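Local coordinates for protein short-chain dehydrogenase/reductase SDR (Paraburkholderia phymatum, PDB 5VA8) that binds NADP in a Rossmann-type fold and probably acts as an NADP-dependent oxidoreductase of the short-chain dehydrogenase/reductase family, at residues E126-T131 and G141-I146; G237-F242 and W256-G261; A130-M135 and N182-N187. One frame throughout, in Å; residues are numbered along the deposited sequence. Where two conformers were deposited one is given.

All three contacts are buried and mainly apolar, and each packs a helix on the same parallel sheet. Contacts 1 and 3 share helix 110-138, which spans neighbouring strands 141-146 and 184-191. Their centres lie about 7 Å apart, and backbone bonds join the strands. The centre of contact 2 lies about 18 Å from that of contact 1, though Val-144 and Cys-240 touch between them. Contact 2 uses helix 233-243 against strand 255-258, the last in the sheet. In contact 1 the Asn-145 amide packs against an isoleucine methyl. Contact 2 alone brings aromatic rings together, next to another subunit. Contact 3, aliphatic at its touching side chains, lies farthest from the chain centre, about 17 Å.

Contact 1 of 3, residues E126-T131 and G141-I146; sequences ELIRAT and GRVVNI
Ile-128 leans from the helix onto Val-143 of the strand, and the two side chains cross obliquely. Val-143 offers one methyl, CG1. That methyl is 4.0 Å from Ile-128 CG1. It is equally far, 4.0 Å, from Ile-128 CD1. In Ile-128, CG1 stands beside the backbone N (chi1 -68°) and chi2 is extended (169°); the CG1-CD1 bond lies over the valine methyl. Ile-128 also packs on Asn-95 of strand 92-95.

Asn-145 meets the same arm at about a right angle. Its CB is not aimed straight at the helix, but the amide swings nearer and brings OD1 within 4.2 Å of Ile-128 CD1. This is a plain van der Waals approach. The polar atoms of the amide are used elsewhere: OD1 accepts from Asn-95 ND2, and ND2 binds Asn-188 OD1. These bonds fix the rotation of the buried amide, while the isoleucine methyl packs beside it. No hydrogen bond crosses between 126-131 and 141-146. Within the helix, Thr-131 OG1 turns back to donate to Leu-127 O at 2.8 Å, which satisfies that buried hydroxyl.

Helix 110-138 lies here against the middle of a Rossmann-type sheet. Asn-95 belongs to the Asn-Asn-Ala-Gly sequence typical of this family, at the end of strand 92-95. Leu-127 reaches that strand on one side of strand 141-146. On the other side, Val-143 and Asn-145 pack against Ile-186 of strand 184-191. Ile-146, at the end of its strand, touches the bound NADP.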
ATOM      1  N   GLU A 126       3.133 -10.375 -23.145  1.00 11.72           N
ATOM      2  CA  GLU A 126       3.404 -10.534 -24.566  0.59 13.80           C
ATOM      3  C   GLU A 126       2.295  -9.936 -25.428  1.00 11.54           C
ATOM      4  O   GLU A 126       2.577  -9.437 -26.526  1.00 14.90           O
ATOM      5  CB  GLU A 126       3.628 -12.010 -24.885  0.59 14.29           C
ATOM      6  CG  GLU A 126       4.969 -12.525 -24.354  0.59 17.03           C
ATOM      7  CD  GLU A 126       6.166 -11.882 -25.042  0.59 20.12           C
ATOM      8  OE1 GLU A 126       6.667 -12.469 -26.029  0.59 23.93           O
ATOM      9  OE2 GLU A 126       6.605 -10.791 -24.609  0.59 21.86           O
ATOM     10  N   LEU A 127       1.040  -9.975 -24.968  1.00 12.01           N
ATOM     11  CA  LEU A 127      -0.016  -9.344 -25.758  1.00 14.76           C
ATOM     12  C   LEU A 127       0.102  -7.831 -25.720  1.00 11.78           C
ATOM     13  O   LEU A 127      -0.188  -7.166 -26.723  1.00 13.56           O
ATOM     14  CB  LEU A 127      -1.397  -9.792 -25.274  1.00 11.67           C
ATOM     15  CG  LEU A 127      -1.758 -11.209 -25.745  1.00 12.83           C
ATOM     16  CD1 LEU A 127      -2.970 -11.773 -24.996  1.00 15.18           C
ATOM     17  CD2 LEU A 127      -2.007 -11.205 -27.249  1.00 17.02           C
ATOM     18  N   ILE A 128       0.526  -7.265 -24.585  1.00 12.02           N
ATOM     19  CA  ILE A 128       0.834  -5.836 -24.564  1.00 11.51           C
ATOM     20  C   ILE A 128       1.954  -5.529 -25.547  1.00 14.23           C
ATOM     21  O   ILE A 128       1.851  -4.604 -26.358  1.00 12.80           O
ATOM     22  CB  ILE A 128       1.183  -5.369 -23.143  1.00 11.33           C
ATOM     23  CG1 ILE A 128      -0.072  -5.447 -22.272  1.00 10.17           C
ATOM     24  CG2 ILE A 128       1.751  -3.951 -23.181  1.00 11.98           C
ATOM     25  CD1 ILE A 128       0.170  -5.265 -20.795  1.00 11.19           C
ATOM     26  N   ARG A 129       3.032  -6.315 -25.509  1.00 12.01           N
ATOM     27  CA  ARG A 129       4.151  -6.033 -26.407  1.00 12.66           C
ATOM     28  C   ARG A 129       3.711  -6.079 -27.865  1.00 14.40           C
ATOM     29  O   ARG A 129       4.174  -5.276 -28.691  1.00 14.47           O
ATOM     30  CB  ARG A 129       5.295  -7.017 -26.150  1.00 14.74           C
ATOM     31  CG  ARG A 129       6.561  -6.650 -26.899  1.00 18.03           C
ATOM     32  CD  ARG A 129       7.748  -7.502 -26.491  1.00 20.90           C
ATOM     33  NE  ARG A 129       7.590  -8.908 -26.854  1.00 22.02           N
ATOM     34  CZ  ARG A 129       7.792  -9.395 -28.077  1.00 29.20           C
ATOM     35  NH1 ARG A 129       8.145  -8.590 -29.074  1.00 27.26           N
ATOM     36  NH2 ARG A 129       7.641 -10.697 -28.305  1.00 30.56           N
ATOM     37  N   ALA A 130       2.788  -6.987 -28.199  1.00 14.28           N
ATOM     38  CA  ALA A 130       2.364  -7.139 -29.586  1.00 12.73           C
ATOM     39  C   ALA A 130       1.364  -6.080 -30.044  1.00 15.38           C
ATOM     40  O   ALA A 130       1.170  -5.926 -31.258  1.00 17.37           O
ATOM     41  CB  ALA A 130       1.752  -8.523 -29.790  1.00 15.88           C
ATOM     42  N   THR A 131       0.730  -5.344 -29.117  1.00 13.51           N
ATOM     43  CA  THR A 131      -0.312  -4.396 -29.486  1.00 12.28           C
ATOM     44  C   THR A 131       0.016  -2.954 -29.135  1.00 12.34           C
ATOM     45  O   THR A 131      -0.690  -2.049 -29.602  1.00 14.36           O
ATOM     46  CB  THR A 131      -1.643  -4.776 -28.821  1.00 12.80           C
ATOM     47  OG1 THR A 131      -1.484  -4.796 -27.394  1.00 13.35           O
ATOM     48  CG2 THR A 131      -2.092  -6.158 -29.308  1.00 13.89           C
ATOM     49  N   GLY A 141      -5.138   4.205 -26.448  1.00 12.54           N
ATOM     50  CA  GLY A 141      -5.087   2.788 -26.155  1.00 13.27           C
ATOM     51  C   GLY A 141      -5.605   2.530 -24.765  1.00 12.41           C
ATOM     52  O   GLY A 141      -5.498   3.385 -23.880  1.00 12.32           O
ATOM     53  N   ARG A 142      -6.185   1.343 -24.572  1.00 12.01           N
ATOM     54  CA  ARG A 142      -6.660   0.916 -23.261  1.00 10.64           C
ATOM     55  C   ARG A 142      -6.296  -0.539 -23.067  1.00 12.60           C
ATOM     56  O   ARG A 142      -6.665  -1.384 -23.889  1.00 13.75           O
ATOM     57  CB  ARG A 142      -8.177   1.084 -23.124  1.00 12.66           C
ATOM     58  CG  ARG A 142      -8.686   2.502 -23.319  1.00 12.60           C
ATOM     59  CD  ARG A 142      -8.354   3.363 -22.112  1.00 10.20           C
ATOM     60  NE  ARG A 142      -8.982   4.686 -22.152  1.00 12.55           N
ATOM     61  CZ  ARG A 142      -8.393   5.790 -22.606  1.00 13.66           C
ATOM     62  NH1 ARG A 142      -7.150   5.747 -23.089  1.00 12.93           N
ATOM     63  NH2 ARG A 142      -9.044   6.952 -22.570  1.00 14.72           N
ATOM     64  N   VAL A 143      -5.576  -0.834 -21.994  1.00 10.52           N
ATOM     65  CA  VAL A 143      -5.296  -2.209 -21.595  1.00 10.02           C
ATOM     66  C   VAL A 143      -5.871  -2.397 -20.203  1.00 10.99           C
ATOM     67  O   VAL A 143      -5.592  -1.594 -19.305  1.00 11.65           O
ATOM     68  CB  VAL A 143      -3.791  -2.523 -21.588  1.00 12.28           C
ATOM     69  CG1 VAL A 143      -3.557  -3.972 -21.127  1.00 13.07           C
ATOM     70  CG2 VAL A 143      -3.167  -2.272 -22.974  1.00 11.17           C
ATOM     71  N   VAL A 144      -6.671  -3.447 -20.026  1.00 10.48           N
ATOM     72  CA  VAL A 144      -7.217  -3.819 -18.723  1.00 10.15           C
ATOM     73  C   VAL A 144      -6.801  -5.255 -18.466  1.00 12.01           C
ATOM     74  O   VAL A 144      -7.164  -6.153 -19.238  1.00 12.87           O
ATOM     75  CB  VAL A 144      -8.748  -3.681 -18.670  1.00 12.20           C
ATOM     76  CG1 VAL A 144      -9.281  -4.204 -17.330  1.00 13.69           C
ATOM     77  CG2 VAL A 144      -9.166  -2.224 -18.881  1.00 12.70           C
ATOM     78  N   ASN A 145      -6.057  -5.482 -17.388  1.00 11.66           N
ATOM     79  CA  ASN A 145      -5.627  -6.828 -17.015  1.00 10.90           C
ATOM     80  C   ASN A 145      -6.525  -7.348 -15.899  1.00 11.80           C
ATOM     81  O   ASN A 145      -6.588  -6.750 -14.822  1.00 10.81           O
ATOM     82  CB  ASN A 145      -4.170  -6.830 -16.552  1.00  9.50           C
ATOM     83  CG  ASN A 145      -3.251  -6.182 -17.557  1.00 12.34           C
ATOM     84  OD1 ASN A 145      -3.119  -6.672 -18.675  1.00 12.59           O
ATOM     85  ND2 ASN A 145      -2.619  -5.079 -17.171  1.00 12.45           N
ATOM     86  N   ILE A 146      -7.199  -8.470 -16.141  1.00 10.93           N
ATOM     87  CA  ILE A 146      -7.976  -9.109 -15.082  1.00 10.12           C
ATOM     88  C   ILE A 146      -7.006  -9.897 -14.219  1.00 11.52           C
ATOM     89  O   ILE A 146      -6.361 -10.835 -14.704  1.00 12.88           O
ATOM     90  CB  ILE A 146      -9.058 -10.029 -15.660  1.00 11.52           C
ATOM     91  CG1 ILE A 146     -10.068  -9.227 -16.482  1.00 10.65           C
ATOM     92  CG2 ILE A 146      -9.745 -10.821 -14.527  1.00 12.96           C
ATOM     93  CD1 ILE A 146     -11.116 -10.115 -17.162  1.00 11.12           C
TER

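Contact 2 of 3, residues G237-F242 and W256-G261; sequences GRACAF and WLIDGG
The aliphatic part of this contact is a single pair, Ala-239 on the helix and Ile-258 on the strand. Ala-239 CB lies 3.5 Å from Ile-258 CD1, a close approach for two methyl groups. Both side chains point into the gap between helix and strand. The isoleucine arm is extended (chi2 -174°), which carries CD1 across to the small alanine.

The aromatic part pairs Phe-242 with Trp-256. The side chains come in at about a right angle, but their ring planes are nearly parallel, about 14° apart. Phe-242 CD2 sits at the rim of the indole, in its plane, 3.7 Å from Trp-256 CH2. The pair is neither stacked nor T-shaped. Phe-242 CE2 is 4.2 Å from the same indole carbon, Trp-256 CH2. Trp-256 also comes near the helix backbone, with CZ3 4.1 Å from Ala-239 O. In the third subunit, another copy of the protein, Trp-256 stacks on this Trp-256, and Phe-242 of that subunit meets this Phe-242.

Polar bonds stay within one segment or go outside the pair. Asp-259 OD1 accepts from Gly-261 N at 2.9 Å, from above the carboxylate plane, and makes an Asx turn. Asp-259 OD2 takes Tyr-263 N. Gly-260 and Gly-261 both have positive phi as the chain leaves the strand.

Segment 237-242 runs nearly antiparallel to 256-258 (162°), their axes 10.9 Å apart at the closest approach. This is the final helix-strand unit of the Rossmann-type fold. In tetrameric short-chain dehydrogenases the same unit typically builds one of the dimer interfaces, consistent with the aromatic pairs formed here with the third subunit.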
ATOM      1  N   GLY A 237     -17.820  -6.255 -15.877  1.00 14.44           N
ATOM      2  CA  GLY A 237     -17.669  -5.748 -17.232  1.00 14.76           C
ATOM      3  C   GLY A 237     -17.938  -4.258 -17.345  1.00 13.11           C
ATOM      4  O   GLY A 237     -17.289  -3.564 -18.131  1.00 14.84           O
ATOM      5  N   ARG A 238     -18.909  -3.747 -16.577  1.00 14.91           N
ATOM      6  CA  ARG A 238     -19.186  -2.314 -16.627  0.54 13.03           C
ATOM      7  C   ARG A 238     -17.997  -1.504 -16.126  1.00 12.91           C
ATOM      8  O   ARG A 238     -17.680  -0.451 -16.689  1.00 14.12           O
ATOM      9  CB  ARG A 238     -20.437  -1.980 -15.810  0.54 15.95           C
ATOM     10  CG  ARG A 238     -21.688  -2.735 -16.217  0.54 20.24           C
ATOM     11  CD  ARG A 238     -22.155  -2.419 -17.627  0.54 26.65           C
ATOM     12  NE  ARG A 238     -23.465  -3.027 -17.872  0.54 34.03           N
ATOM     13  CZ  ARG A 238     -24.071  -3.076 -19.055  0.54 36.09           C
ATOM     14  NH1 ARG A 238     -23.491  -2.559 -20.130  0.54 31.91           N
ATOM     15  NH2 ARG A 238     -25.262  -3.651 -19.163  0.54 37.07           N
ATOM     16  N   ALA A 239     -17.330  -1.971 -15.066  1.00 13.32           N
ATOM     17  CA  ALA A 239     -16.128  -1.277 -14.606  1.00 13.63           C
ATOM     18  C   ALA A 239     -15.034  -1.327 -15.664  1.00 12.70           C
ATOM     19  O   ALA A 239     -14.340  -0.333 -15.899  1.00 14.85           O
ATOM     20  CB  ALA A 239     -15.626  -1.882 -13.297  1.00 16.16           C
ATOM     21  N   CYS A 240     -14.878  -2.476 -16.322  1.00 12.39           N
ATOM     22  CA  CYS A 240     -13.934  -2.573 -17.427  1.00 12.74           C
ATOM     23  C   CYS A 240     -14.265  -1.560 -18.521  1.00 12.38           C
ATOM     24  O   CYS A 240     -13.381  -0.860 -19.027  1.00 14.03           O
ATOM     25  CB  CYS A 240     -13.949  -3.993 -17.985  1.00 13.93           C
ATOM     26  SG  CYS A 240     -12.782  -4.266 -19.344  1.00 14.85           S
ATOM     27  N   ALA A 241     -15.544  -1.462 -18.889  1.00 13.26           N
ATOM     28  CA  ALA A 241     -15.933  -0.531 -19.944  1.00 13.93           C
ATOM     29  C   ALA A 241     -15.626   0.905 -19.546  1.00 15.72           C
ATOM     30  O   ALA A 241     -15.169   1.699 -20.373  1.00 15.15           O
ATOM     31  CB  ALA A 241     -17.417  -0.695 -20.285  1.00 15.62           C
ATOM     32  N   PHE A 242     -15.850   1.261 -18.273  1.00 15.43           N
ATOM     33  CA  PHE A 242     -15.509   2.621 -17.866  1.00 15.77           C
ATOM     34  C   PHE A 242     -14.011   2.886 -18.023  1.00 13.84           C
ATOM     35  O   PHE A 242     -13.612   3.942 -18.535  1.00 13.95           O
ATOM     36  CB  PHE A 242     -15.946   2.901 -16.431  1.00 15.90           C
ATOM     37  CG  PHE A 242     -15.697   4.324 -16.034  1.00 13.69           C
ATOM     38  CD1 PHE A 242     -16.578   5.311 -16.426  1.00 16.30           C
ATOM     39  CD2 PHE A 242     -14.531   4.683 -15.379  1.00 16.27           C
ATOM     40  CE1 PHE A 242     -16.343   6.650 -16.106  1.00 17.01           C
ATOM     41  CE2 PHE A 242     -14.287   6.021 -15.063  1.00 15.51           C
ATOM     42  CZ  PHE A 242     -15.192   6.992 -15.429  1.00 15.79           C
ATOM     43  N   TRP A 256      -7.700  -1.545  -9.502  1.00 12.46           N
ATOM     44  CA  TRP A 256      -9.076  -1.345  -9.046  1.00 13.29           C
ATOM     45  C   TRP A 256      -9.574  -2.647  -8.439  1.00 14.02           C
ATOM     46  O   TRP A 256      -9.822  -3.615  -9.160  1.00 13.58           O
ATOM     47  CB  TRP A 256      -9.983  -0.920 -10.197  1.00 14.10           C
ATOM     48  CG  TRP A 256     -10.000   0.562 -10.486  1.00 14.09           C
ATOM     49  CD1 TRP A 256      -9.152   1.503 -10.009  1.00 16.09           C
ATOM     50  CD2 TRP A 256     -10.945   1.246 -11.316  1.00 14.65           C
ATOM     51  NE1 TRP A 256      -9.508   2.756 -10.495  1.00 16.12           N
ATOM     52  CE2 TRP A 256     -10.611   2.616 -11.292  1.00 16.83           C
ATOM     53  CE3 TRP A 256     -12.051   0.832 -12.061  1.00 17.79           C
ATOM     54  CZ2 TRP A 256     -11.343   3.576 -11.994  1.00 18.91           C
ATOM     55  CZ3 TRP A 256     -12.776   1.789 -12.759  1.00 25.74           C
ATOM     56  CH2 TRP A 256     -12.416   3.138 -12.719  1.00 20.69           C
ATOM     57  N   LEU A 257      -9.739  -2.664  -7.122  1.00 14.47           N
ATOM     58  CA  LEU A 257     -10.227  -3.843  -6.421  1.00 13.81           C
ATOM     59  C   LEU A 257     -11.750  -3.782  -6.360  1.00 10.88           C
ATOM     60  O   LEU A 257     -12.319  -2.792  -5.878  1.00 14.34           O
ATOM     61  CB  LEU A 257      -9.611  -3.891  -5.025  1.00 13.13           C
ATOM     62  CG  LEU A 257     -10.008  -5.011  -4.079  1.00 13.73           C
ATOM     63  CD1 LEU A 257      -9.570  -6.353  -4.631  1.00 12.69           C
ATOM     64  CD2 LEU A 257      -9.381  -4.739  -2.716  1.00 16.44           C
ATOM     65  N   ILE A 258     -12.405  -4.823  -6.861  1.00 14.03           N
ATOM     66  CA  ILE A 258     -13.864  -4.892  -6.913  1.00 12.67           C
ATOM     67  C   ILE A 258     -14.239  -6.131  -6.110  1.00 12.68           C
ATOM     68  O   ILE A 258     -14.283  -7.247  -6.648  1.00 14.90           O
ATOM     69  CB  ILE A 258     -14.398  -4.960  -8.347  1.00 16.37           C
ATOM     70  CG1 ILE A 258     -13.819  -3.820  -9.187  1.00 25.78           C
ATOM     71  CG2 ILE A 258     -15.918  -4.865  -8.369  1.00 16.95           C
ATOM     72  CD1 ILE A 258     -14.416  -3.749 -10.564  1.00 24.43           C
ATOM     73  N   ASP A 259     -14.490  -5.935  -4.797  1.00 12.59           N
ATOM     74  CA  ASP A 259     -14.584  -7.085  -3.904  1.00 13.78           C
ATOM     75  C   ASP A 259     -15.600  -6.919  -2.780  1.00 15.09           C
ATOM     76  O   ASP A 259     -15.562  -7.712  -1.826  1.00 15.79           O
ATOM     77  CB  ASP A 259     -13.195  -7.406  -3.306  1.00 14.15           C
ATOM     78  CG  ASP A 259     -12.770  -6.433  -2.202  1.00 15.93           C
ATOM     79  OD1 ASP A 259     -13.329  -5.320  -2.089  1.00 15.70           O
ATOM     80  OD2 ASP A 259     -11.854  -6.802  -1.436  1.00 15.87           O
ATOM     81  N   GLY A 260     -16.508  -5.950  -2.851  1.00 13.18           N
ATOM     82  CA  GLY A 260     -17.480  -5.818  -1.779  1.00 15.48           C
ATOM     83  C   GLY A 260     -16.889  -5.480  -0.432  1.00 13.54           C
ATOM     84  O   GLY A 260     -17.538  -5.713   0.597  1.00 16.80           O
ATOM     85  N   GLY A 261     -15.675  -4.924  -0.406  1.00 14.53           N
ATOM     86  CA  GLY A 261     -15.015  -4.540   0.825  1.00 14.63           C
ATOM     87  C   GLY A 261     -14.321  -5.660   1.566  1.00 15.09           C
ATOM     88  O   GLY A 261     -13.874  -5.448   2.700  1.00 16.79           O
TER

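Contact 3 of 3, residues A130-M135 and N182-N187; sequences ATIDGM and NGVTIN
Flat groups contribute no face or edge where Ile-132 and Met-135 meet Val-184; the touching side-chain atoms are all aliphatic. The amide of Asn-182 stands at the border, with ND2 bonded to Val-179 O. The setting is the Rossmann-type fold, where helix 110-138 covers the start of strand 184-191.

Val-184 is the shared partner and uses a different methyl for each helix residue. Its CG1 lies 3.8 Å from Ile-132 CD1. The CB of Ile-132 does not aim at the strand, but CG1 is anti to the backbone N (chi1 -172°) and the terminal methyl bends in from there. Val-179 of helix 159-179 packs against both Ile-132 and Val-184. Phe-105 of a second subunit also packs on Ile-132.

Met-135 works differently. It touches Val-184 near its base, and the rest of its chain runs fully extended away from 182-187. It packs on Val-143 of strand 141-146 instead. The backbones come near here too, with the CA atoms of Met-135 and Val-184 6.8 Å apart.

The helix is kinked in this region: the backbone N of Asp-133 and Gly-134 lack the usual helical bond one turn back. Met-135 N makes only a weak one to Thr-131 O, at 3.4 Å. Across the contact, Val-184 CG2 rests 3.8 Å from Met-135 CB and 4.1 Å from Met-135 C.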
ATOM      1  N   ALA A 130       2.788  -6.987 -28.199  1.00 14.28           N
ATOM      2  CA  ALA A 130       2.364  -7.139 -29.586  1.00 12.73           C
ATOM      3  C   ALA A 130       1.364  -6.080 -30.044  1.00 15.38           C
ATOM      4  O   ALA A 130       1.170  -5.926 -31.258  1.00 17.37           O
ATOM      5  CB  ALA A 130       1.752  -8.523 -29.790  1.00 15.88           C
ATOM      6  N   THR A 131       0.730  -5.344 -29.117  1.00 13.51           N
ATOM      7  CA  THR A 131      -0.312  -4.396 -29.486  1.00 12.28           C
ATOM      8  C   THR A 131       0.016  -2.954 -29.135  1.00 12.34           C
ATOM      9  O   THR A 131      -0.690  -2.049 -29.602  1.00 14.36           O
ATOM     10  CB  THR A 131      -1.643  -4.776 -28.821  1.00 12.80           C
ATOM     11  OG1 THR A 131      -1.484  -4.796 -27.394  1.00 13.35           O
ATOM     12  CG2 THR A 131      -2.092  -6.158 -29.308  1.00 13.89           C
ATOM     13  N   ILE A 132       1.066  -2.712 -28.350  1.00 13.19           N
ATOM     14  CA  ILE A 132       1.295  -1.371 -27.811  1.00 12.81           C
ATOM     15  C   ILE A 132       1.753  -0.403 -28.901  1.00 16.91           C
ATOM     16  O   ILE A 132       1.385   0.781 -28.877  1.00 15.62           O
ATOM     17  CB  ILE A 132       2.293  -1.447 -26.634  1.00 12.47           C
ATOM     18  CG1 ILE A 132       2.415  -0.091 -25.921  1.00 14.48           C
ATOM     19  CG2 ILE A 132       3.664  -1.942 -27.097  1.00 14.36           C
ATOM     20  CD1 ILE A 132       1.082   0.451 -25.395  1.00 16.03           C
ATOM     21  N   ASP A 133       2.547  -0.877 -29.872  1.00 15.04           N
ATOM     22  CA  ASP A 133       3.046   0.013 -30.928  1.00 17.20           C
ATOM     23  C   ASP A 133       1.899   0.672 -31.684  1.00 16.57           C
ATOM     24  O   ASP A 133       1.944   1.877 -31.976  1.00 18.18           O
ATOM     25  CB  ASP A 133       3.927  -0.754 -31.926  1.00 23.42           C
ATOM     26  CG  ASP A 133       5.291  -1.160 -31.362  1.00 33.19           C
ATOM     27  OD1 ASP A 133       5.646  -0.782 -30.232  1.00 30.59           O
ATOM     28  OD2 ASP A 133       6.021  -1.867 -32.090  1.00 41.55           O
ATOM     29  N   GLY A 134       0.880  -0.112 -32.043  1.00 14.71           N
ATOM     30  CA  GLY A 134      -0.246   0.443 -32.774  1.00 15.17           C
ATOM     31  C   GLY A 134      -1.054   1.419 -31.946  1.00 19.08           C
ATOM     32  O   GLY A 134      -1.493   2.456 -32.448  1.00 17.99           O
ATOM     33  N   MET A 135      -1.266   1.106 -30.665  1.00 15.37           N
ATOM     34  CA  MET A 135      -1.984   2.046 -29.807  1.00 12.88           C
ATOM     35  C   MET A 135      -1.243   3.372 -29.725  1.00 13.71           C
ATOM     36  O   MET A 135      -1.849   4.444 -29.823  1.00 16.82           O
ATOM     37  CB  MET A 135      -2.165   1.453 -28.408  1.00 12.70           C
ATOM     38  CG  MET A 135      -3.082   0.235 -28.368  1.00 14.47           C
ATOM     39  SD  MET A 135      -3.234  -0.356 -26.668  1.00 13.64           S
ATOM     40  CE  MET A 135      -4.306  -1.785 -26.919  1.00 12.89           C
ATOM     41  N   ASN A 182       1.466   8.792 -24.540  1.00 15.64           N
ATOM     42  CA  ASN A 182       0.914   8.533 -25.865  1.00 19.45           C
ATOM     43  C   ASN A 182      -0.584   8.250 -25.841  1.00 17.82           C
ATOM     44  O   ASN A 182      -1.110   7.669 -26.794  1.00 17.65           O
ATOM     45  CB  ASN A 182       1.651   7.362 -26.507  1.00 21.10           C
ATOM     46  CG  ASN A 182       3.144   7.540 -26.463  1.00 27.98           C
ATOM     47  OD1 ASN A 182       3.691   8.369 -27.189  1.00 27.41           O
ATOM     48  ND2 ASN A 182       3.818   6.772 -25.604  1.00 25.11           N
ATOM     49  N   GLY A 183      -1.281   8.642 -24.785  1.00 14.79           N
ATOM     50  CA  GLY A 183      -2.720   8.467 -24.778  1.00 15.17           C
ATOM     51  C   GLY A 183      -3.169   7.051 -24.504  1.00 12.94           C
ATOM     52  O   GLY A 183      -4.335   6.723 -24.761  1.00 14.42           O
ATOM     53  N   VAL A 184      -2.275   6.210 -23.998  1.00 13.68           N
ATOM     54  CA  VAL A 184      -2.567   4.822 -23.657  1.00 11.22           C
ATOM     55  C   VAL A 184      -2.630   4.717 -22.142  1.00 11.61           C
ATOM     56  O   VAL A 184      -1.780   5.281 -21.437  1.00 12.83           O
ATOM     57  CB  VAL A 184      -1.491   3.878 -24.220  1.00 13.49           C
ATOM     58  CG1 VAL A 184      -1.774   2.427 -23.837  1.00 11.28           C
ATOM     59  CG2 VAL A 184      -1.403   4.041 -25.728  1.00 14.56           C
ATOM     60  N   THR A 185      -3.634   4.006 -21.633  1.00 10.76           N
ATOM     61  CA  THR A 185      -3.674   3.680 -20.215  1.00  9.62           C
ATOM     62  C   THR A 185      -3.638   2.171 -20.049  1.00 11.38           C
ATOM     63  O   THR A 185      -4.082   1.421 -20.923  1.00 11.58           O
ATOM     64  CB  THR A 185      -4.919   4.224 -19.515  1.00 10.55           C
ATOM     65  OG1 THR A 185      -6.072   3.522 -19.999  1.00 13.03           O
ATOM     66  CG2 THR A 185      -5.071   5.727 -19.769  1.00 12.39           C
ATOM     67  N   ILE A 186      -3.060   1.736 -18.934  1.00 10.93           N
ATOM     68  CA  ILE A 186      -2.943   0.318 -18.612  1.00 10.23           C
ATOM     69  C   ILE A 186      -3.298   0.184 -17.141  1.00 11.24           C
ATOM     70  O   ILE A 186      -2.620   0.764 -16.285  1.00 12.16           O
ATOM     71  CB  ILE A 186      -1.535  -0.242 -18.869  1.00 10.93           C
ATOM     72  CG1 ILE A 186      -1.114   0.004 -20.320  1.00 11.88           C
ATOM     73  CG2 ILE A 186      -1.501  -1.742 -18.528  1.00 12.11           C
ATOM     74  CD1 ILE A 186       0.307  -0.486 -20.650  1.00 12.31           C
ATOM     75  N   ASN A 187      -4.375  -0.538 -16.849  1.00 10.43           N
ATOM     76  CA  ASN A 187      -4.880  -0.664 -15.492  1.00 10.67           C
ATOM     77  C   ASN A 187      -5.223  -2.118 -15.232  1.00 12.55           C
ATOM     78  O   ASN A 187      -5.393  -2.912 -16.158  1.00 11.74           O
ATOM     79  CB  ASN A 187      -6.125   0.206 -15.264  1.00 13.02           C
ATOM     80  CG  ASN A 187      -5.810   1.681 -15.361  1.00 12.73           C
ATOM     81  OD1 ASN A 187      -5.147   2.238 -14.483  1.00 11.23           O
ATOM     82  ND2 ASN A 187      -6.296   2.329 -16.418  1.00 12.40           N
TER